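Local coordinates for multicopper oxidase (Arthrobacter sp. FB24, PDB 3GDC), which probably oxidises phenol-like or other reducing substrates at a type 1 copper and passes the electrons to a trinuclear copper cluster that reduces dioxygen to water, at residues T33-I39 and D74-F80; A15-D19 and G61-G65; P125-H129 and T233-L237; H208-E214 and Q248-G254. All blocks are in the same frame, centred on the assembly; numbering follows the deposited sequence.

Interaction 1 (T33-I39 and D74-F80); sequences TLREWDI and DALRIHF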
loop_
_atom_site.group_PDB
_atom_site.type_symbol
_atom_site.label_atom_id
_atom_site.label_comp_id
_atom_site.label_asym_id
_atom_site.label_seq_id
_atom_site.Cartn_x
_atom_site.Cartn_y
_atom_site.Cartn_z
ATOM N N THR A 33 21.301 -30.875 0.027
ATOM C CA THR A 33 21.395 -30.684 -1.411
ATOM C C THR A 33 22.211 -29.432 -1.728
ATOM O O THR A 33 22.013 -28.374 -1.114
ATOM C CB THR A 33 19.984 -30.560 -2.025
ATOM O OG1 THR A 33 19.283 -31.795 -1.842
ATOM C CG2 THR A 33 20.041 -30.235 -3.507
ATOM N N LEU A 34 23.151 -29.580 -2.655
ATOM C CA LEU A 34 23.860 -28.451 -3.240
ATOM C C LEU A 34 23.233 -28.164 -4.597
ATOM O O LEU A 34 23.244 -29.011 -5.491
ATOM C CB LEU A 34 25.354 -28.757 -3.393
ATOM C CG LEU A 34 26.202 -27.692 -4.105
ATOM C CD1 LEU A 34 26.274 -26.384 -3.304
ATOM C CD2 LEU A 34 27.605 -28.213 -4.393
ATOM N N ARG A 35 22.681 -26.963 -4.751
ATOM C CA ARG A 35 21.924 -26.623 -5.947
ATOM C C ARG A 35 22.625 -25.466 -6.650
ATOM O O ARG A 35 22.944 -24.465 -6.010
ATOM C CB ARG A 35 20.497 -26.241 -5.534
ATOM C CG ARG A 35 19.497 -26.205 -6.644
ATOM C CD ARG A 35 18.107 -25.847 -6.095
ATOM N NE ARG A 35 17.569 -26.850 -5.175
ATOM C CZ ARG A 35 16.921 -27.957 -5.540
ATOM N NH1 ARG A 35 16.701 -28.228 -6.819
ATOM N NH2 ARG A 35 16.477 -28.796 -4.607
ATOM N N GLU A 36 22.874 -25.604 -7.947
ATOM C CA GLU A 36 23.687 -24.624 -8.688
ATOM C C GLU A 36 23.081 -24.168 -10.007
ATOM O O GLU A 36 22.443 -24.937 -10.720
ATOM C CB GLU A 36 25.090 -25.171 -8.965
ATOM C CG GLU A 36 25.755 -25.777 -7.754
ATOM C CD GLU A 36 27.097 -26.360 -8.084
ATOM O OE1 GLU A 36 28.000 -25.580 -8.452
ATOM O OE2 GLU A 36 27.245 -27.597 -7.971
ATOM N N TRP A 37 23.323 -22.906 -10.347
ATOM C CA TRP A 37 22.853 -22.367 -11.612
ATOM C C TRP A 37 23.948 -21.552 -12.260
ATOM O O TRP A 37 24.776 -20.956 -11.567
ATOM C CB TRP A 37 21.667 -21.428 -11.397
ATOM C CG TRP A 37 20.435 -22.012 -10.799
ATOM C CD1 TRP A 37 19.361 -22.503 -11.471
ATOM C CD2 TRP A 37 20.117 -22.108 -9.402
ATOM N NE1 TRP A 37 18.398 -22.915 -10.584
ATOM C CE2 TRP A 37 18.832 -22.682 -9.308
ATOM C CE3 TRP A 37 20.797 -21.773 -8.222
ATOM C CZ2 TRP A 37 18.206 -22.926 -8.082
ATOM C CZ3 TRP A 37 20.176 -22.013 -6.999
ATOM C CH2 TRP A 37 18.888 -22.579 -6.941
ATOM N N ASP A 38 23.930 -21.499 -13.587
ATOM C CA ASP A 38 24.754 -20.548 -14.327
ATOM C C ASP A 38 23.859 -19.434 -14.843
ATOM O O ASP A 38 22.873 -19.699 -15.543
ATOM C CB ASP A 38 25.433 -21.214 -15.526
ATOM C CG ASP A 38 26.246 -22.419 -15.136
ATOM O OD1 ASP A 38 26.943 -22.349 -14.111
ATOM O OD2 ASP A 38 26.176 -23.435 -15.858
ATOM N N ILE A 39 24.206 -18.199 -14.502
ATOM C CA ILE A 39 23.425 -17.033 -14.910
ATOM C C ILE A 39 24.382 -16.072 -15.604
ATOM O O ILE A 39 25.459 -15.756 -15.075
ATOM C CB ILE A 39 22.727 -16.362 -13.685
ATOM C CG1 ILE A 39 21.691 -17.319 -13.060
ATOM C CG2 ILE A 39 22.085 -15.025 -14.078
ATOM C CD1 ILE A 39 20.818 -16.719 -11.936
ATOM N N ASP A 74 18.691 -25.717 1.473
ATOM C CA ASP A 74 19.635 -26.103 0.411
ATOM C C ASP A 74 20.829 -25.158 0.408
ATOM O O ASP A 74 20.700 -23.977 0.754
ATOM C CB ASP A 74 19.000 -26.044 -0.996
ATOM C CG ASP A 74 17.994 -27.160 -1.277
ATOM O OD1 ASP A 74 17.848 -28.138 -0.496
ATOM O OD2 ASP A 74 17.320 -27.044 -2.328
ATOM N N ALA A 75 21.996 -25.682 0.026
ATOM C CA ALA A 75 23.165 -24.853 -0.201
ATOM C C ALA A 75 23.110 -24.404 -1.656
ATOM O O ALA A 75 22.969 -25.235 -2.560
ATOM C CB ALA A 75 24.450 -25.642 0.079
ATOM N N LEU A 76 23.206 -23.096 -1.880
ATOM C CA LEU A 76 23.044 -22.532 -3.230
ATOM C C LEU A 76 24.323 -21.920 -3.775
ATOM O O LEU A 76 25.088 -21.290 -3.036
ATOM C CB LEU A 76 21.923 -21.471 -3.257
ATOM C CG LEU A 76 20.559 -21.821 -2.646
ATOM C CD1 LEU A 76 19.554 -20.692 -2.901
ATOM C CD2 LEU A 76 20.013 -23.136 -3.181
ATOM N N ARG A 77 24.534 -22.106 -5.073
ATOM C CA ARG A 77 25.619 -21.459 -5.804
ATOM C C ARG A 77 25.074 -20.903 -7.110
ATOM O O ARG A 77 24.523 -21.648 -7.934
ATOM C CB ARG A 77 26.757 -22.441 -6.102
ATOM C CG ARG A 77 27.518 -22.897 -4.873
ATOM C CD ARG A 77 28.695 -23.775 -5.267
ATOM N NE ARG A 77 29.294 -24.388 -4.085
ATOM C CZ ARG A 77 30.110 -25.437 -4.112
ATOM N NH1 ARG A 77 30.432 -26.015 -5.266
ATOM N NH2 ARG A 77 30.598 -25.915 -2.978
ATOM N N ILE A 78 25.220 -19.594 -7.290
ATOM C CA ILE A 78 24.872 -18.955 -8.550
ATOM C C ILE A 78 26.140 -18.471 -9.213
ATOM O O ILE A 78 26.786 -17.551 -8.716
ATOM C CB ILE A 78 23.907 -17.767 -8.339
ATOM C CG1 ILE A 78 22.599 -18.244 -7.685
ATOM C CG2 ILE A 78 23.675 -17.025 -9.647
ATOM C CD1 ILE A 78 21.688 -18.959 -8.601
ATOM N N HIS A 79 26.492 -19.107 -10.325
ATOM C CA HIS A 79 27.706 -18.783 -11.075
ATOM C C HIS A 79 27.363 -17.709 -12.083
ATOM O O HIS A 79 26.812 -17.993 -13.153
ATOM C CB HIS A 79 28.243 -20.030 -11.789
ATOM C CG HIS A 79 28.439 -21.198 -10.876
ATOM N ND1 HIS A 79 29.507 -21.289 -10.011
ATOM C CD2 HIS A 79 27.692 -22.310 -10.671
ATOM C CE1 HIS A 79 29.411 -22.406 -9.309
ATOM N NE2 HIS A 79 28.317 -23.042 -9.690
ATOM N N PHE A 80 27.672 -16.475 -11.713
ATOM C CA PHE A 80 27.334 -15.297 -12.497
ATOM C C PHE A 80 28.477 -14.919 -13.424
ATOM O O PHE A 80 29.627 -14.837 -12.990
ATOM C CB PHE A 80 27.020 -14.126 -11.555
ATOM C CG PHE A 80 26.655 -12.848 -12.266
ATOM C CD1 PHE A 80 25.656 -12.832 -13.240
ATOM C CD2 PHE A 80 27.296 -11.654 -11.940
ATOM C CE1 PHE A 80 25.302 -11.639 -13.886
ATOM C CE2 PHE A 80 26.953 -10.460 -12.576
ATOM C CZ PHE A 80 25.956 -10.452 -13.554
HETATM O O HOH W 1 16.674 -30.283 -1.621
HETATM O O HOH W 2 19.151 -29.552 1.408
#

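Interaction 2 (A15-D19 and G61-G65); sequences AILRD and GRIPG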
loop_
_atom_site.group_PDB
_atom_site.type_symbol
_atom_site.label_atom_id
_atom_site.label_comp_id
_atom_site.label_asym_id
_atom_site.label_seq_id
_atom_site.Cartn_x
_atom_site.Cartn_y
_atom_site.Cartn_z
ATOM N N ALA A 15 5.671 -19.784 -21.209
ATOM C CA ALA A 15 6.707 -20.701 -20.747
ATOM C C ALA A 15 7.245 -20.251 -19.381
ATOM O O ALA A 15 7.377 -21.061 -18.448
ATOM C CB ALA A 15 7.825 -20.778 -21.764
ATOM N N ILE A 16 7.516 -18.954 -19.267
ATOM C CA ILE A 16 8.022 -18.353 -18.021
ATOM C C ILE A 16 7.077 -18.621 -16.847
ATOM O O ILE A 16 7.513 -18.900 -15.723
ATOM C CB ILE A 16 8.270 -16.835 -18.212
ATOM C CG1 ILE A 16 9.465 -16.640 -19.154
ATOM C CG2 ILE A 16 8.493 -16.125 -16.855
ATOM C CD1 ILE A 16 9.834 -15.192 -19.432
ATOM N N LEU A 17 5.776 -18.553 -17.130
ATOM C CA LEU A 17 4.737 -18.736 -16.137
ATOM C C LEU A 17 4.923 -20.010 -15.298
ATOM O O LEU A 17 4.650 -20.010 -14.095
ATOM C CB LEU A 17 3.375 -18.751 -16.835
ATOM C CG LEU A 17 2.077 -18.769 -16.051
ATOM C CD1 LEU A 17 1.884 -17.433 -15.321
ATOM C CD2 LEU A 17 0.960 -19.009 -17.057
ATOM N N ARG A 18 5.417 -21.076 -15.919
ATOM C CA ARG A 18 5.529 -22.359 -15.229
ATOM C C ARG A 18 6.941 -22.957 -15.202
ATOM O O ARG A 18 7.126 -24.102 -14.787
ATOM C CB ARG A 18 4.529 -23.352 -15.815
ATOM C CG ARG A 18 3.076 -22.980 -15.555
ATOM C CD ARG A 18 2.151 -24.049 -16.111
ATOM N NE ARG A 18 0.740 -23.758 -15.852
ATOM C CZ ARG A 18 -0.072 -23.127 -16.692
ATOM N NH1 ARG A 18 0.370 -22.704 -17.868
ATOM N NH2 ARG A 18 -1.341 -22.925 -16.349
ATOM N N ASP A 19 7.932 -22.162 -15.597
ATOM C CA ASP A 19 9.327 -22.619 -15.647
ATOM C C ASP A 19 10.057 -22.337 -14.318
ATOM O O ASP A 19 10.651 -21.279 -14.140
ATOM C CB ASP A 19 10.046 -21.950 -16.832
ATOM C CG ASP A 19 11.474 -22.455 -17.037
ATOM O OD1 ASP A 19 11.941 -23.320 -16.267
ATOM O OD2 ASP A 19 12.126 -21.979 -17.993
ATOM N N GLY A 61 19.148 -14.004 -21.265
ATOM C CA GLY A 61 18.435 -13.612 -22.488
ATOM C C GLY A 61 16.923 -13.634 -22.395
ATOM O O GLY A 61 16.237 -13.775 -23.413
ATOM N N ARG A 62 16.399 -13.507 -21.179
ATOM C CA ARG A 62 14.952 -13.427 -20.968
ATOM C C ARG A 62 14.641 -12.390 -19.896
ATOM O O ARG A 62 15.438 -12.175 -18.968
ATOM C CB ARG A 62 14.383 -14.792 -20.553
ATOM C CG ARG A 62 15.078 -15.403 -19.344
ATOM C CD ARG A 62 14.045 -15.738 -18.261
ATOM N NE ARG A 62 13.615 -17.094 -18.373
ATOM C CZ ARG A 62 12.769 -17.723 -17.567
ATOM N NH1 ARG A 62 12.176 -17.129 -16.527
ATOM N NH2 ARG A 62 12.505 -18.976 -17.847
ATOM N N ILE A 63 13.484 -11.744 -20.045
ATOM C CA ILE A 63 12.949 -10.816 -19.059
ATOM C C ILE A 63 11.522 -11.259 -18.750
ATOM O O ILE A 63 10.709 -11.315 -19.667
ATOM C CB ILE A 63 12.900 -9.355 -19.610
ATOM C CG1 ILE A 63 14.293 -8.865 -20.005
ATOM C CG2 ILE A 63 12.300 -8.438 -18.570
ATOM C CD1 ILE A 63 14.294 -7.499 -20.685
ATOM N N PRO A 64 11.212 -11.612 -17.479
ATOM C CA PRO A 64 12.115 -11.683 -16.323
ATOM C C PRO A 64 13.174 -12.767 -16.525
ATOM O O PRO A 64 12.999 -13.651 -17.381
ATOM C CB PRO A 64 11.183 -12.092 -15.165
ATOM C CG PRO A 64 10.029 -12.818 -15.862
ATOM C CD PRO A 64 9.840 -12.009 -17.115
ATOM N N GLY A 65 14.227 -12.708 -15.710
ATOM C CA GLY A 65 15.277 -13.724 -15.679
ATOM C C GLY A 65 14.761 -15.060 -15.163
ATOM O O GLY A 65 13.571 -15.209 -14.876
HETATM O O HOH W 3 10.073 -18.800 -14.915
#

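Interaction 3 (P125-H129 and T233-L237); sequences PFGTH and TGTML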
loop_
_atom_site.group_PDB
_atom_site.type_symbol
_atom_site.label_atom_id
_atom_site.label_comp_id
_atom_site.label_asym_id
_atom_site.label_seq_id
_atom_site.Cartn_x
_atom_site.Cartn_y
_atom_site.Cartn_z
ATOM N N PRO A 125 15.068 -17.281 4.259
ATOM C CA PRO A 125 14.025 -18.123 4.841
ATOM C C PRO A 125 13.169 -18.695 3.729
ATOM O O PRO A 125 13.299 -18.265 2.577
ATOM C CB PRO A 125 13.208 -17.131 5.680
ATOM C CG PRO A 125 13.350 -15.839 4.926
ATOM C CD PRO A 125 14.768 -15.848 4.434
ATOM N N PHE A 126 12.314 -19.657 4.048
ATOM C CA PHE A 126 11.345 -20.089 3.056
ATOM C C PHE A 126 10.432 -18.920 2.689
ATOM O O PHE A 126 10.188 -18.018 3.504
ATOM C CB PHE A 126 10.584 -21.354 3.476
ATOM C CG PHE A 126 9.441 -21.137 4.441
ATOM C CD1 PHE A 126 8.195 -20.690 3.991
ATOM C CD2 PHE A 126 9.585 -21.454 5.792
ATOM C CE1 PHE A 126 7.127 -20.530 4.881
ATOM C CE2 PHE A 126 8.517 -21.291 6.692
ATOM C CZ PHE A 126 7.293 -20.834 6.232
ATOM N N GLY A 127 9.992 -18.920 1.443
ATOM C CA GLY A 127 9.100 -17.881 0.956
ATOM C C GLY A 127 9.293 -17.595 -0.510
ATOM O O GLY A 127 9.975 -18.327 -1.230
ATOM N N THR A 128 8.651 -16.524 -0.952
ATOM C CA THR A 128 8.707 -16.098 -2.342
ATOM C C THR A 128 9.559 -14.850 -2.382
ATOM O O THR A 128 9.219 -13.832 -1.760
ATOM C CB THR A 128 7.280 -15.835 -2.853
ATOM O OG1 THR A 128 6.548 -17.066 -2.815
ATOM C CG2 THR A 128 7.273 -15.260 -4.256
ATOM N N HIS A 129 10.686 -14.941 -3.090
ATOM C CA HIS A 129 11.671 -13.874 -3.106
ATOM C C HIS A 129 12.005 -13.488 -4.550
ATOM O O HIS A 129 11.294 -13.871 -5.490
ATOM C CB HIS A 129 12.931 -14.291 -2.320
ATOM C CG HIS A 129 12.639 -14.890 -0.976
ATOM N ND1 HIS A 129 12.020 -14.187 0.039
ATOM C CD2 HIS A 129 12.894 -16.127 -0.475
ATOM C CE1 HIS A 129 11.897 -14.967 1.099
ATOM N NE2 HIS A 129 12.419 -16.149 0.813
ATOM N N THR A 233 4.906 -12.180 0.984
ATOM C CA THR A 233 6.272 -12.721 0.913
ATOM C C THR A 233 6.333 -14.267 0.957
ATOM O O THR A 233 7.428 -14.843 0.924
ATOM C CB THR A 233 7.211 -12.076 1.993
ATOM O OG1 THR A 233 6.842 -10.698 2.190
ATOM C CG2 THR A 233 8.692 -12.136 1.548
ATOM N N GLY A 234 5.173 -14.924 1.047
ATOM C CA GLY A 234 5.091 -16.378 1.166
ATOM C C GLY A 234 5.797 -16.989 2.380
ATOM O O GLY A 234 6.056 -18.197 2.413
ATOM N N THR A 235 6.071 -16.162 3.386
ATOM C CA THR A 235 6.876 -16.561 4.540
ATOM C C THR A 235 6.073 -17.196 5.682
ATOM O O THR A 235 6.654 -17.738 6.633
ATOM C CB THR A 235 7.653 -15.363 5.110
ATOM O OG1 THR A 235 6.743 -14.276 5.338
ATOM C CG2 THR A 235 8.758 -14.934 4.166
ATOM N N MET A 236 4.747 -17.119 5.604
ATOM C CA MET A 236 3.896 -17.712 6.632
ATOM C C MET A 236 2.967 -18.741 6.026
ATOM O O MET A 236 2.616 -18.658 4.846
ATOM C CB MET A 236 3.094 -16.644 7.380
ATOM C CG MET A 236 3.944 -15.720 8.220
ATOM S SD MET A 236 2.962 -14.627 9.259
ATOM C CE MET A 236 4.233 -13.501 9.800
ATOM N N LEU A 237 2.557 -19.704 6.845
ATOM C CA LEU A 237 1.710 -20.801 6.382
ATOM C C LEU A 237 0.226 -20.483 6.503
ATOM O O LEU A 237 -0.614 -21.244 6.032
ATOM C CB LEU A 237 2.046 -22.088 7.138
ATOM C CG LEU A 237 3.445 -22.678 6.928
ATOM C CD1 LEU A 237 3.578 -23.966 7.730
ATOM C CD2 LEU A 237 3.780 -22.919 5.452
HETATM O O HOH W 4 9.580 -17.897 6.214
#

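Interaction 4 (H208-E214 and Q248-G254); sequences HLINVLE and QVQGQRG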
loop_
_atom_site.group_PDB
_atom_site.type_symbol
_atom_site.label_atom_id
_atom_site.label_comp_id
_atom_site.label_asym_id
_atom_site.label_seq_id
_atom_site.Cartn_x
_atom_site.Cartn_y
_atom_site.Cartn_z
ATOM N N HIS A 208 2.945 -17.317 -7.514
ATOM C CA HIS A 208 3.958 -16.474 -6.898
ATOM C C HIS A 208 3.989 -15.146 -7.649
ATOM O O HIS A 208 4.481 -15.084 -8.770
ATOM C CB HIS A 208 5.320 -17.162 -6.966
ATOM C CG HIS A 208 5.329 -18.479 -6.268
ATOM N ND1 HIS A 208 5.591 -18.606 -4.922
ATOM C CD2 HIS A 208 5.036 -19.722 -6.718
ATOM C CE1 HIS A 208 5.488 -19.878 -4.577
ATOM N NE2 HIS A 208 5.142 -20.574 -5.646
ATOM N N LEU A 209 3.485 -14.093 -7.012
ATOM C CA LEU A 209 3.355 -12.782 -7.672
ATOM C C LEU A 209 4.398 -11.823 -7.155
ATOM O O LEU A 209 4.444 -11.561 -5.953
ATOM C CB LEU A 209 1.962 -12.193 -7.405
ATOM C CG LEU A 209 1.702 -10.819 -8.033
ATOM C CD1 LEU A 209 1.528 -10.975 -9.526
ATOM C CD2 LEU A 209 0.451 -10.221 -7.398
ATOM N N ILE A 210 5.211 -11.292 -8.062
ATOM C CA ILE A 210 6.348 -10.456 -7.698
ATOM C C ILE A 210 6.289 -9.140 -8.437
ATOM O O ILE A 210 6.169 -9.125 -9.660
ATOM C CB ILE A 210 7.679 -11.149 -8.066
ATOM C CG1 ILE A 210 7.769 -12.496 -7.360
ATOM C CG2 ILE A 210 8.873 -10.252 -7.742
ATOM C CD1 ILE A 210 8.665 -13.491 -8.058
ATOM N N ASN A 211 6.429 -8.041 -7.695
ATOM C CA ASN A 211 6.441 -6.731 -8.316
ATOM C C ASN A 211 7.850 -6.172 -8.468
ATOM O O ASN A 211 8.519 -5.904 -7.459
ATOM C CB ASN A 211 5.575 -5.733 -7.534
ATOM C CG ASN A 211 5.451 -4.411 -8.266
ATOM O OD1 ASN A 211 5.410 -4.395 -9.504
ATOM N ND2 ASN A 211 5.414 -3.301 -7.526
ATOM N N VAL A 212 8.289 -5.972 -9.717
ATOM C CA VAL A 212 9.565 -5.281 -9.973
ATOM C C VAL A 212 9.397 -3.908 -10.648
ATOM O O VAL A 212 10.372 -3.278 -11.039
ATOM C CB VAL A 212 10.556 -6.144 -10.770
ATOM C CG1 VAL A 212 10.803 -7.459 -10.064
ATOM C CG2 VAL A 212 10.039 -6.384 -12.199
ATOM N N LEU A 213 8.152 -3.454 -10.779
ATOM C CA LEU A 213 7.876 -2.223 -11.502
ATOM C C LEU A 213 8.687 -1.030 -10.983
ATOM O O LEU A 213 8.635 -0.688 -9.807
ATOM C CB LEU A 213 6.371 -1.918 -11.476
ATOM C CG LEU A 213 5.910 -0.616 -12.126
ATOM C CD1 LEU A 213 6.213 -0.625 -13.625
ATOM C CD2 LEU A 213 4.414 -0.490 -11.867
ATOM N N GLU A 214 9.450 -0.422 -11.878
ATOM C CA GLU A 214 10.233 0.753 -11.547
ATOM C C GLU A 214 9.425 2.017 -11.878
ATOM O O GLU A 214 8.458 1.962 -12.664
ATOM C CB GLU A 214 11.568 0.720 -12.312
ATOM C CG GLU A 214 12.548 1.846 -11.965
ATOM C CD GLU A 214 12.811 1.929 -10.469
ATOM O OE1 GLU A 214 13.656 1.143 -9.987
ATOM O OE2 GLU A 214 12.147 2.750 -9.781
ATOM N N GLN A 248 1.163 -4.109 -4.249
ATOM C CA GLN A 248 2.572 -4.339 -3.947
ATOM C C GLN A 248 3.393 -3.148 -4.413
ATOM O O GLN A 248 3.269 -2.724 -5.557
ATOM C CB GLN A 248 3.057 -5.590 -4.689
ATOM C CG GLN A 248 2.376 -6.900 -4.273
ATOM C CD GLN A 248 2.875 -8.097 -5.081
ATOM O OE1 GLN A 248 3.491 -7.928 -6.128
ATOM N NE2 GLN A 248 2.611 -9.306 -4.590
ATOM N N VAL A 249 4.257 -2.616 -3.555
ATOM C CA VAL A 249 5.259 -1.665 -4.026
ATOM C C VAL A 249 6.409 -2.487 -4.616
ATOM O O VAL A 249 6.412 -3.714 -4.513
ATOM C CB VAL A 249 5.783 -0.761 -2.889
ATOM C CG1 VAL A 249 4.626 0.008 -2.238
ATOM C CG2 VAL A 249 6.581 -1.598 -1.832
ATOM N N GLN A 250 7.386 -1.826 -5.223
ATOM C CA GLN A 250 8.516 -2.556 -5.799
ATOM C C GLN A 250 9.270 -3.290 -4.690
ATOM O O GLN A 250 9.544 -2.710 -3.634
ATOM C CB GLN A 250 9.460 -1.608 -6.532
ATOM C CG GLN A 250 10.488 -2.348 -7.371
ATOM C CD GLN A 250 11.618 -1.464 -7.839
ATOM O OE1 GLN A 250 12.292 -0.810 -7.038
ATOM N NE2 GLN A 250 11.849 -1.449 -9.146
ATOM N N GLY A 251 9.572 -4.566 -4.923
ATOM C CA GLY A 251 10.260 -5.372 -3.912
ATOM C C GLY A 251 9.303 -6.234 -3.113
ATOM O O GLY A 251 9.733 -7.219 -2.519
ATOM N N GLN A 252 8.011 -5.881 -3.090
ATOM C CA GLN A 252 7.014 -6.732 -2.440
ATOM C C GLN A 252 6.558 -7.851 -3.369
ATOM O O GLN A 252 6.603 -7.723 -4.589
ATOM C CB GLN A 252 5.801 -5.946 -1.901
ATOM C CG GLN A 252 6.118 -5.041 -0.698
ATOM C CD GLN A 252 4.891 -4.360 -0.103
ATOM O OE1 GLN A 252 4.684 -4.376 1.117
ATOM N NE2 GLN A 252 4.073 -3.771 -0.949
ATOM N N ARG A 253 6.127 -8.943 -2.764
ATOM C CA ARG A 253 5.779 -10.160 -3.485
ATOM C C ARG A 253 5.033 -11.060 -2.521
ATOM O O ARG A 253 5.034 -10.812 -1.313
ATOM C CB ARG A 253 7.019 -10.847 -4.092
ATOM C CG ARG A 253 7.980 -11.512 -3.095
ATOM C CD ARG A 253 8.864 -10.488 -2.408
ATOM N NE ARG A 253 9.882 -11.121 -1.562
ATOM C CZ ARG A 253 10.737 -10.461 -0.787
ATOM N NH1 ARG A 253 10.729 -9.130 -0.738
ATOM N NH2 ARG A 253 11.614 -11.140 -0.052
ATOM N N GLY A 254 4.366 -12.078 -3.045
ATOM C CA GLY A 254 3.590 -12.974 -2.194
ATOM C C GLY A 254 3.010 -14.135 -2.961
ATOM O O GLY A 254 3.220 -14.260 -4.172
#

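Interaction 1 (T33-I39 and D74-F80)
R35 holds D74 side-on: NE and NH2 both reach the single oxygen OD2, with R35 NE to D74 OD2 at 2.9 Å. The acceptor lies almost within the guanidinium plane, yet both nitrogens come from one face of the carboxylate, about 30° out of its plane. OD2 also accepts from the backbone N of R71, while D74 OD1 accepts a hydrogen bond from each of two waters, one bound to T33 N and the other to T33 OG1. R35 NH1 in turn binds R22 O. A second polar link joins H79 NE2 to E36 OE1 at 2.8 Å, in the plane of the imidazole and on the anti side of the carboxylate. E36 CG stands anti to its own carbonyl carbon (chi1 -48°), and the extended chain beyond it carries OE1 to that ring; T118 OG1 holds H79 ND1. Six backbone bonds run along the pair, from A75 N to T33 O (2.9 Å) through to I39 N to H79 O. On the E36 side of the sheet, L34 CD2 sits over the centre of the R77 guanidinium, 3.6 Å above its plane. On the other, L76 CD2 meets the edge of W37, 4.0 Å from CH2, and I39 CD1 packs on I78 CG2. With axes 17° apart and a one-to-one register, this is a parallel strand pair, part of the cupredoxin-like beta sandwich of a multicopper oxidase.

Interaction 2 (A15-D19 and G61-G65)
I16 and R62 meet with the isoleucine laid over the flat guanidinium: CG1 stands 3.7 Å above the plane, over its centre, while the two side chains run past each other in opposite directions. D19 approaches the same group at its edge, and D19 OD2 to R62 NH2 at 3.0 Å makes a salt bridge, the carboxylate plane turned 66° from that of the guanidinium. Next to this, I16 CG2 rests 3.8 Å from P64 CG, and I16 CD1 reaches P64 CD at 3.9 Å. The contact joins helix 13-18 and the residue D19 after it to the loop between strands 52-59 and 67-71, where a cis peptide precedes P64. That loop belongs to the N-terminal cupredoxin-like half, while the helix lies against strands 163-172 and 197-200 of the second, so the contact probably bridges the two. One water ties the pieces together: it donates to I16 O and to D19 O, each at 2.7 Å, and accepts from R62 NH1. That nitrogen also bonds G65 O at 2.9 Å, from well above the carbonyl plane, so the arginine braces its own loop as well as meeting I16 and D19. Replacing R62 by an alanine would probably leave D19 without its charged mate and uncover the I16 flank that the guanidinium now overlies. Further out, Y147 packs on P64 and on I63, and R18 NE forms a salt bridge with D163.

Interaction 3 (P125-H129 and T233-L237)
F126 carries its CG between the backbone N and the carbonyl carbon (chi1 80°), and this swings the ring across to the carbonyls of the 233-237 loop. F126 CZ comes to 3.2 Å from T235 O and F126 CE1 to 3.6 Å from G234 O, while L237 CD2 adds a looser apolar contact to the same ring. A water lying over the centre of the F126 ring donates to F126 O and to T235 O, so it bridges the two backbones. T235 OG1 takes the corresponding place between N and carbonyl carbon (chi1 52°); this directs T235 CG2 to 3.5 Å from F126 O and leaves OG1 to bind Y242 O of the second subunit. The one direct hydrogen bond across the contact runs from T128 N to T233 O, 2.8 Å long and nearly straight at 169°, although the donor lies well above the carbonyl plane. Close approach depends on two glycines: G127 CA makes a CH...O contact with G234 O at 3.4 Å, and a beta carbon on either glycine would clash with the opposite segment. H129 NE2 fastens P125 O at 2.9 Å, tying the residues that lead into strand 127-132. That strand pairs next with 147-153, T128 OG1 binds H208 ND1, R253 bonds to T128 O and H129 ND1, and F227 of the second subunit meets the H129 ring, placing the contact between both cupredoxin-like halves and the neighbouring chain.

Interaction 4 (H208-E214 and Q248-G254)
An antiparallel strand pair within the second cupredoxin-like half joins the end of strand 205-211 to the start of 253-258, and the type II turn V249-Q252 passes from strand 245-249 of one sheet to 253-258 of the other. L209 and G254 form a hydrogen-bonded pair, with L209 N to G254 O at 2.9 Å and the return bond from G254 N; I210 and R253 follow as a non-hydrogen-bonded pair, I210 CG1 lying 3.7 Å from R253 CB. The ladder runs on into the turn: N211 N donates to Q252 O, and G251 N to N211 O. At 98° the phi of G251 suits glycine, since a beta carbon would be jammed against the preceding carbonyl. Q248, its chain extended beyond CG, brings NE2 to L209 O at 3.2 Å from above the carbonyl plane, so that oxygen accepts two bonds; NE2 has its stronger partner in Y230 OH. Q250 reaches the other way, with CG anti to the backbone N (chi1 -169°): Q250 NE2 donates to V212 O at 3.0 Å and more weakly to E214 OE1, while OE1 binds H271 of the second subunit. A leucine in place of Q250 would probably leave V212 O without this donor and H271 of that subunit without its acceptor. R253 NH1 holds G251 O and pairs with D244 of the same neighbour. Beyond the strand, L213 N closes an Asx turn on N211 OD1 at 3.2 Å.

Interactions 1 and 2 interleave along the chain, their segments alternating, and both close before interaction 3 opens; interactions 3 and 4 interleave in their turn. Interactions 1 and 3 reach the same mixed sheet, their centres 19 Å apart, whereas interaction 4 adds strands 205-211 and 253-258 of the six-stranded sheet and the end of strand 245-249 of the five-stranded sheet. Interaction 2 lies about 16 Å from interaction 4 and 18 Å from interaction 1, centre to centre, without touching either. Interactions 3 and 4, with centres 13 Å apart, do touch: T233 N lies 2.7 Å from R253 O. Both also meet the second subunit, so the junction of the two cupredoxin-like halves lies beside the subunit interface.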